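Local coordinates for HI1317 (Haemophilus influenzae, PDB 1JOV), which probably interconverts the alpha and beta anomers of D-glucose 6-phosphate, as a member of the glucose-6-phosphate 1-epimerase family, at residues D117-F129 with C133-A145. Sequence-based numbering, arbitrary orientation.
Sequences DLNIIEAKVSMVF and CHLTFTHYGEESA
An antiparallel beta hairpin pairs strand 121-129 with strand 133-139 inside the large antiparallel sheet of this aldose 1-epimerase-like beta-sandwich fold. Lys-124 with Thr-138, Ser-126 with Thr-136 and Val-128 with His-134 are the hydrogen-bonded pairs, each joined by two backbone bonds. Beyond them Tyr-140 N donates to Glu-122 O at 2.8 Å. At this end Glu-122 and Ala-123 form a classic beta bulge, both lying opposite Leu-114 of strand 107-115.

The face carrying Ala-123, Val-125, Met-127, Phe-129, Cys-133, Leu-135 and Phe-137 is buried. Strand 41-47 covers its Met-127 and Phe-129 end. Phe-137 has CG anti to its backbone N (chi1 168°), which turns the ring toward strand 121-129. Its CE1 meets Ala-123 CB at 3.6 Å, and Val-125 CG2 comes to the ring edge. Met-127 CG packs against Leu-135 CG at 4.2 Å. Cys-133 SG sits obliquely to the Phe-129 ring, 4.8 Å from its centroid, a sulfur-aromatic contact. The Leu-135 side chain is about 10 Å from that of His-150, a predicted active-site residue.

Just past the end of strand 133-139, the Tyr-140 ring lies beside residues 121-124. Ile-121 CG1 approaches its CD2 at 3.8 Å, and Lys-124 CB lies at the ring edge. On the opposite face of the hairpin, which carries Lys-124, Ser-126, Val-128, His-134, Thr-136 and Thr-138, one water links three groups. It donates to His-134 O and bonds to Thr-136 OG1 at 2.9 Å and Ser-126 OG at 2.7 Å.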
loop_
_atom_site.group_PDB
_atom_site.type_symbol
_atom_site.label_atom_id
_atom_site.label_comp_id
_atom_site.label_asym_id
_atom_site.label_seq_id
_atom_site.Cartn_x
_atom_site.Cartn_y
_atom_site.Cartn_z
ATOM N N ASP A 117 -2.829 -19.334 13.809
ATOM C CA ASP A 117 -2.733 -20.760 13.659
ATOM C C ASP A 117 -3.693 -21.512 14.583
ATOM O O ASP A 117 -3.816 -22.700 14.404
ATOM C CB ASP A 117 -1.293 -21.221 13.916
ATOM C CG ASP A 117 -0.868 -21.018 15.353
ATOM O OD1 ASP A 117 -1.545 -20.195 16.028
ATOM O OD2 ASP A 117 0.112 -21.634 15.876
ATOM N N LEU A 118 -4.374 -20.807 15.495
ATOM C CA LEU A 118 -5.353 -21.388 16.414
ATOM C C LEU A 118 -6.796 -21.106 15.880
ATOM O O LEU A 118 -7.770 -21.222 16.638
ATOM C CB LEU A 118 -5.171 -20.907 17.849
ATOM C CG LEU A 118 -3.867 -21.382 18.508
ATOM C CD1 LEU A 118 -3.787 -20.773 19.895
ATOM C CD2 LEU A 118 -4.042 -22.845 18.592
ATOM N N ASN A 119 -6.861 -20.633 14.625
ATOM C CA ASN A 119 -8.144 -20.428 13.935
ATOM C C ASN A 119 -8.974 -19.309 14.502
ATOM O O ASN A 119 -10.213 -19.372 14.406
ATOM C CB ASN A 119 -8.917 -21.779 13.895
ATOM C CG ASN A 119 -8.143 -22.845 13.098
ATOM O OD1 ASN A 119 -7.953 -22.717 11.891
ATOM N ND2 ASN A 119 -7.599 -23.848 13.802
ATOM N N ILE A 120 -8.304 -18.311 15.103
ATOM C CA ILE A 120 -9.000 -17.133 15.662
ATOM C C ILE A 120 -8.586 -15.932 14.784
ATOM O O ILE A 120 -7.407 -15.796 14.441
ATOM C CB ILE A 120 -8.545 -16.862 17.100
ATOM C CG1 ILE A 120 -9.018 -18.073 17.926
ATOM C CG2 ILE A 120 -9.211 -15.552 17.580
ATOM C CD1 ILE A 120 -8.462 -18.078 19.369
ATOM N N ILE A 121 -9.549 -15.053 14.453
ATOM C CA ILE A 121 -9.297 -13.855 13.664
ATOM C C ILE A 121 -8.075 -13.105 14.241
ATOM O O ILE A 121 -7.951 -13.008 15.465
ATOM C CB ILE A 121 -10.529 -12.904 13.615
ATOM C CG1 ILE A 121 -10.216 -11.704 12.728
ATOM C CG2 ILE A 121 -10.941 -12.440 15.006
ATOM C CD1 ILE A 121 -10.154 -12.039 11.253
ATOM N N GLU A 122 -7.163 -12.589 13.366
ATOM C CA GLU A 122 -6.064 -11.772 13.819
ATOM C C GLU A 122 -6.178 -10.318 13.274
ATOM O O GLU A 122 -5.839 -9.369 13.950
ATOM C CB GLU A 122 -4.711 -12.408 13.417
ATOM C CG GLU A 122 -3.543 -11.590 13.895
ATOM C CD GLU A 122 -2.259 -12.404 13.561
ATOM O OE1 GLU A 122 -2.297 -13.693 13.666
ATOM O OE2 GLU A 122 -1.252 -11.803 13.156
ATOM N N ALA A 123 -6.675 -10.172 12.028
ATOM C CA ALA A 123 -6.729 -8.835 11.394
ATOM C C ALA A 123 -7.706 -8.913 10.231
ATOM O O ALA A 123 -8.075 -9.992 9.712
ATOM C CB ALA A 123 -5.314 -8.358 10.917
ATOM N N LYS A 124 -8.113 -7.743 9.809
ATOM C CA LYS A 124 -9.039 -7.635 8.696
ATOM C C LYS A 124 -8.550 -6.559 7.707
ATOM O O LYS A 124 -7.890 -5.617 8.134
ATOM C CB LYS A 124 -10.434 -7.318 9.227
ATOM C CG LYS A 124 -11.548 -7.272 8.182
ATOM C CD LYS A 124 -12.912 -7.294 8.835
ATOM C CE LYS A 124 -13.137 -6.090 9.742
ATOM N NZ LYS A 124 -14.549 -5.986 10.193
ATOM N N VAL A 125 -8.856 -6.649 6.445
ATOM C CA VAL A 125 -8.615 -5.524 5.527
ATOM C C VAL A 125 -9.862 -5.366 4.701
ATOM O O VAL A 125 -10.394 -6.344 4.158
ATOM C CB VAL A 125 -7.420 -5.747 4.571
ATOM C CG1 VAL A 125 -7.460 -4.748 3.436
ATOM C CG2 VAL A 125 -6.099 -5.646 5.329
ATOM N N SER A 126 -10.338 -4.120 4.587
ATOM C CA SER A 126 -11.422 -3.905 3.647
ATOM C C SER A 126 -10.944 -2.966 2.553
ATOM O O SER A 126 -10.161 -2.065 2.770
ATOM C CB SER A 126 -12.679 -3.203 4.278
ATOM O OG SER A 126 -12.341 -1.936 4.814
ATOM N N MET A 127 -11.512 -3.119 1.371
ATOM C CA MET A 127 -11.180 -2.248 0.271
ATOM C C MET A 127 -12.479 -1.842 -0.424
ATOM O O MET A 127 -13.242 -2.713 -0.749
ATOM C CB MET A 127 -10.286 -2.959 -0.767
ATOM C CG MET A 127 -8.974 -3.486 -0.096
ATOM S SD MET A 127 -7.989 -4.350 -1.393
ATOM C CE MET A 127 -6.674 -5.030 -0.339
ATOM N N VAL A 128 -12.723 -0.544 -0.594
ATOM C CA VAL A 128 -13.924 -0.038 -1.202
ATOM C C VAL A 128 -13.502 0.751 -2.456
ATOM O O VAL A 128 -12.764 1.721 -2.365
ATOM C CB VAL A 128 -14.752 0.871 -0.242
ATOM C CG1 VAL A 128 -16.049 1.312 -0.918
ATOM C CG2 VAL A 128 -15.039 0.158 1.067
ATOM N N PHE A 129 -13.982 0.298 -3.610
ATOM C CA PHE A 129 -13.678 0.902 -4.906
ATOM C C PHE A 129 -14.866 1.665 -5.520
ATOM O O PHE A 129 -15.931 1.093 -5.780
ATOM C CB PHE A 129 -13.275 -0.200 -5.921
ATOM C CG PHE A 129 -12.123 -1.072 -5.450
ATOM C CD1 PHE A 129 -10.813 -0.692 -5.723
ATOM C CD2 PHE A 129 -12.318 -2.248 -4.744
ATOM C CE1 PHE A 129 -9.727 -1.432 -5.330
ATOM C CE2 PHE A 129 -11.238 -3.014 -4.355
ATOM C CZ PHE A 129 -9.920 -2.627 -4.632
ATOM N N CYS A 133 -10.214 4.853 -3.810
ATOM C CA CYS A 133 -9.921 3.524 -3.232
ATOM C C CYS A 133 -9.779 3.661 -1.722
ATOM O O CYS A 133 -8.828 4.271 -1.244
ATOM C CB CYS A 133 -8.673 2.896 -3.843
ATOM S SG CYS A 133 -8.125 1.364 -3.032
ATOM N N HIS A 134 -10.744 3.085 -0.966
ATOM C CA HIS A 134 -10.560 3.269 0.470
ATOM C C HIS A 134 -10.121 1.936 1.097
ATOM O O HIS A 134 -10.904 0.984 1.126
ATOM C CB HIS A 134 -11.886 3.762 1.089
ATOM C CG HIS A 134 -11.736 4.235 2.508
ATOM N ND1 HIS A 134 -12.785 4.760 3.239
ATOM C CD2 HIS A 134 -10.658 4.262 3.326
ATOM C CE1 HIS A 134 -12.361 5.091 4.442
ATOM N NE2 HIS A 134 -11.073 4.802 4.530
ATOM N N LEU A 135 -8.912 1.837 1.587
ATOM C CA LEU A 135 -8.363 0.635 2.154
ATOM C C LEU A 135 -8.183 0.790 3.683
ATOM O O LEU A 135 -7.502 1.719 4.111
ATOM C CB LEU A 135 -7.020 0.454 1.496
ATOM C CG LEU A 135 -6.319 -0.840 1.724
ATOM C CD1 LEU A 135 -5.331 -1.101 0.605
ATOM C CD2 LEU A 135 -5.626 -0.846 3.066
ATOM N N THR A 136 -8.774 -0.073 4.458
ATOM C CA THR A 136 -8.707 0.021 5.929
ATOM C C THR A 136 -8.159 -1.263 6.499
ATOM O O THR A 136 -8.549 -2.337 6.037
ATOM C CB THR A 136 -10.115 0.188 6.520
ATOM O OG1 THR A 136 -10.682 1.395 6.028
ATOM C CG2 THR A 136 -10.057 0.241 8.032
ATOM N N PHE A 137 -7.261 -1.160 7.451
ATOM C CA PHE A 137 -6.705 -2.302 8.135
ATOM C C PHE A 137 -7.158 -2.266 9.601
ATOM O O PHE A 137 -7.069 -1.209 10.206
ATOM C CB PHE A 137 -5.141 -2.316 8.113
ATOM C CG PHE A 137 -4.481 -3.319 9.028
ATOM C CD1 PHE A 137 -4.222 -4.603 8.586
ATOM C CD2 PHE A 137 -4.150 -3.022 10.351
ATOM C CE1 PHE A 137 -3.650 -5.572 9.428
ATOM C CE2 PHE A 137 -3.581 -3.963 11.206
ATOM C CZ PHE A 137 -3.323 -5.257 10.753
ATOM N N THR A 138 -7.632 -3.379 10.184
ATOM C CA THR A 138 -8.015 -3.426 11.597
ATOM C C THR A 138 -7.293 -4.564 12.219
ATOM O O THR A 138 -7.269 -5.712 11.705
ATOM C CB THR A 138 -9.542 -3.702 11.763
ATOM O OG1 THR A 138 -10.256 -2.707 10.974
ATOM C CG2 THR A 138 -9.937 -3.525 13.288
ATOM N N HIS A 139 -6.864 -4.293 13.432
ATOM C CA HIS A 139 -6.121 -5.199 14.277
ATOM C C HIS A 139 -7.003 -5.884 15.330
ATOM O O HIS A 139 -7.667 -5.181 16.059
ATOM C CB HIS A 139 -5.135 -4.262 15.014
ATOM C CG HIS A 139 -4.467 -4.823 16.210
ATOM N ND1 HIS A 139 -3.825 -6.042 16.249
ATOM C CD2 HIS A 139 -4.291 -4.269 17.441
ATOM C CE1 HIS A 139 -3.267 -6.191 17.446
ATOM N NE2 HIS A 139 -3.592 -5.165 18.198
ATOM N N TYR A 140 -6.959 -7.210 15.398
ATOM C CA TYR A 140 -7.681 -7.934 16.411
ATOM C C TYR A 140 -6.742 -8.763 17.256
ATOM O O TYR A 140 -7.131 -9.782 17.852
ATOM C CB TYR A 140 -8.737 -8.830 15.765
ATOM C CG TYR A 140 -9.851 -7.989 15.131
ATOM C CD1 TYR A 140 -10.693 -7.198 15.887
ATOM C CD2 TYR A 140 -10.031 -8.029 13.767
ATOM C CE1 TYR A 140 -11.686 -6.443 15.240
ATOM C CE2 TYR A 140 -10.992 -7.303 13.128
ATOM C CZ TYR A 140 -11.821 -6.497 13.848
ATOM O OH TYR A 140 -12.791 -5.750 13.226
ATOM N N GLY A 141 -5.482 -8.318 17.284
ATOM C CA GLY A 141 -4.375 -8.976 17.918
ATOM C C GLY A 141 -4.389 -9.120 19.418
ATOM O O GLY A 141 -5.303 -8.689 20.115
ATOM N N GLU A 142 -3.306 -9.722 19.893
ATOM C CA GLU A 142 -3.160 -10.009 21.312
ATOM C C GLU A 142 -2.500 -8.912 22.053
ATOM O O GLU A 142 -2.725 -8.731 23.248
ATOM C CB GLU A 142 -2.392 -11.312 21.537
ATOM C CG GLU A 142 -3.110 -12.518 20.915
ATOM C CD GLU A 142 -2.347 -13.828 21.039
ATOM O OE1 GLU A 142 -1.251 -13.847 21.652
ATOM O OE2 GLU A 142 -2.858 -14.847 20.522
ATOM N N GLU A 143 -1.681 -8.167 21.387
ATOM C CA GLU A 143 -1.049 -7.059 22.052
ATOM C C GLU A 143 -1.079 -5.829 21.192
ATOM O O GLU A 143 -1.399 -5.854 20.011
ATOM C CB GLU A 143 0.383 -7.411 22.433
ATOM C CG GLU A 143 0.533 -8.216 23.721
ATOM C CD GLU A 143 1.995 -8.458 24.050
ATOM O OE1 GLU A 143 2.681 -9.115 23.243
ATOM O OE2 GLU A 143 2.450 -7.978 25.123
ATOM N N SER A 144 -0.680 -4.743 21.801
ATOM C CA SER A 144 -0.585 -3.515 21.049
ATOM C C SER A 144 0.310 -3.769 19.862
ATOM O O SER A 144 1.275 -4.520 19.946
ATOM C CB SER A 144 -0.056 -2.366 21.902
ATOM O OG SER A 144 -0.465 -2.516 23.252
ATOM N N ALA A 145 0.007 -3.156 18.763
ATOM C CA ALA A 145 0.755 -3.376 17.531
ATOM C C ALA A 145 1.067 -2.124 16.744
ATOM O O ALA A 145 0.354 -1.104 16.848
ATOM C CB ALA A 145 0.011 -4.340 16.636
HETATM O O HOH W 1 -9.227 -11.796 18.000
HETATM O O HOH W 2 -12.110 0.470 3.634
#